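Local coordinates for restriction endonuclease R.BpuJI (Bacillus pumilus, PDB 5HNH), which binds DNA through this N-terminal recognition domain and, as the whole protein, probably cuts DNA as a restriction endonuclease, at residues A134-R139 with N169-L174. Numbering follows the deposited sequence.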
# COMPACT_ATOMS: atom_id res chain seq x y z
N ALA A 134 12.53 -1.45 -13.80
CA ALA A 134 12.24 -0.04 -14.05
C ALA A 134 12.88 0.88 -13.01
O ALA A 134 12.67 2.10 -13.04
CB ALA A 134 10.73 0.18 -14.07
N LYS A 135 13.65 0.29 -12.10
CA LYS A 135 14.39 1.04 -11.08
C LYS A 135 13.45 1.85 -10.17
O LYS A 135 13.79 2.95 -9.73
CB LYS A 135 15.44 1.94 -11.73
CG LYS A 135 16.41 1.19 -12.66
CD LYS A 135 17.40 2.14 -13.29
CE LYS A 135 18.19 1.47 -14.41
NZ LYS A 135 19.12 2.42 -15.08
N ILE A 136 12.27 1.31 -9.93
CA ILE A 136 11.33 1.91 -8.99
C ILE A 136 11.94 1.87 -7.58
O ILE A 136 12.52 0.86 -7.20
CB ILE A 136 9.98 1.17 -8.96
CG1 ILE A 136 9.35 1.07 -10.36
CG2 ILE A 136 9.02 1.84 -7.99
CD1 ILE A 136 9.15 2.40 -11.03
N GLN A 137 11.84 2.98 -6.85
CA GLN A 137 12.20 2.98 -5.43
C GLN A 137 11.64 4.23 -4.75
O GLN A 137 12.13 5.35 -4.94
CB GLN A 137 13.71 2.87 -5.20
CG GLN A 137 14.61 3.66 -6.11
CD GLN A 137 16.08 3.39 -5.81
OE1 GLN A 137 16.42 2.82 -4.76
NE2 GLN A 137 16.96 3.79 -6.72
N ILE A 138 10.61 4.01 -3.95
CA ILE A 138 9.89 5.10 -3.31
C ILE A 138 9.14 4.59 -2.08
O ILE A 138 8.70 3.43 -2.05
CB ILE A 138 8.89 5.76 -4.31
CG1 ILE A 138 8.29 7.03 -3.71
CG2 ILE A 138 7.79 4.79 -4.73
CD1 ILE A 138 7.38 7.77 -4.68
N ARG A 139 9.05 5.45 -1.07
CA ARG A 139 8.07 5.29 -0.01
C ARG A 139 6.92 6.18 -0.39
O ARG A 139 6.99 7.39 -0.16
CB ARG A 139 8.63 5.71 1.34
CG ARG A 139 10.06 5.27 1.59
CD ARG A 139 10.46 5.63 3.00
NE ARG A 139 11.86 5.31 3.27
CZ ARG A 139 12.35 5.12 4.49
NH1 ARG A 139 11.54 5.22 5.55
NH2 ARG A 139 13.63 4.84 4.64
N ASN A 169 1.43 7.21 -10.78
CA ASN A 169 1.59 6.56 -12.08
C ASN A 169 2.69 7.21 -12.92
O ASN A 169 2.82 6.95 -14.12
CB ASN A 169 0.27 6.56 -12.84
CG ASN A 169 0.12 5.36 -13.75
OD1 ASN A 169 -0.13 4.26 -13.26
ND2 ASN A 169 0.30 5.55 -15.09
N SER A 170 3.48 8.07 -12.28
CA SER A 170 4.63 8.72 -12.93
C SER A 170 5.90 7.92 -12.68
O SER A 170 6.28 7.71 -11.53
CB SER A 170 4.80 10.15 -12.40
OG SER A 170 6.13 10.59 -12.62
N LEU A 171 6.54 7.47 -13.75
CA LEU A 171 7.76 6.67 -13.64
C LEU A 171 8.86 7.41 -12.88
O LEU A 171 9.48 6.84 -11.97
CB LEU A 171 8.27 6.27 -15.03
CG LEU A 171 9.63 5.56 -15.03
CD1 LEU A 171 9.51 4.18 -14.39
CD2 LEU A 171 10.22 5.46 -16.44
N GLN A 172 9.10 8.66 -13.25
CA GLN A 172 10.18 9.42 -12.62
C GLN A 172 9.91 9.62 -11.12
O GLN A 172 10.83 9.47 -10.32
CB GLN A 172 10.37 10.75 -13.34
CG GLN A 172 10.92 10.61 -14.76
CD GLN A 172 10.98 11.92 -15.51
OE1 GLN A 172 10.39 12.92 -15.10
NE2 GLN A 172 11.71 11.93 -16.62
N VAL A 173 8.68 9.95 -10.74
CA VAL A 173 8.35 10.05 -9.31
C VAL A 173 8.59 8.71 -8.62
O VAL A 173 9.25 8.65 -7.58
CB VAL A 173 6.89 10.51 -9.08
CG1 VAL A 173 6.45 10.26 -7.62
CG2 VAL A 173 6.72 11.99 -9.43
N LEU A 174 8.08 7.62 -9.20
CA LEU A 174 8.21 6.29 -8.58
C LEU A 174 9.68 5.83 -8.52
O LEU A 174 10.03 4.98 -7.70
CB LEU A 174 7.36 5.26 -9.35
CG LEU A 174 5.85 5.51 -9.35
CD1 LEU A 174 5.17 4.60 -10.36
CD2 LEU A 174 5.23 5.31 -7.96
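The carbonyl of Leu174, at the end of the short helix 171-174, is the flat group around which Ile136, Gln137 and Ile138 gather. Over one face sits Ile136, whose CG2 comes within 3.3 Å of Leu174 O; off the opposite face stands Ile138, its CB 3.7 Å from the same oxygen. In the carbonyl plane, Gln137 N donates to Leu174 O at 2.8 Å, the bond somewhat bent (148° at the hydrogen). Ile136 has CG1 anti to its carbonyl carbon (chi1 -55°), and the two branches thereby divide the work: CG2 goes to the oxygen, while Ile136 CD1 touches both Leu174 CB and Leu171 CD1, 3.8 Å from each. Replacing this isoleucine by alanine would probably bare one face of the carbonyl and leave a gap beside the Leu171 methyl. Ile138, extended with CG1 anti to its backbone N (chi1 -171°), brings its CD1 to 4.0 Å from Val173 CG1, the two side chains crossing at a slant; Tyr143 of helix 140-153 touches both residues. At the helix's other end, Ser170 OG accepts from Val173 N as the N-cap. Beyond the pair, Ile136 O accepts from Tyr259 OH and Ile138 bonds by its backbone to Phe118, so the linker between helices 125-133 and 140-153 has further anchors. The nearest atom of the contact lies about 11 Å from the bound nucleic acid. The contact illustrates how an irregular linker can close a helix end: one amide satisfies a terminal carbonyl, and hydrocarbon over both faces of that carbonyl probably shields the hydrogen bond from water.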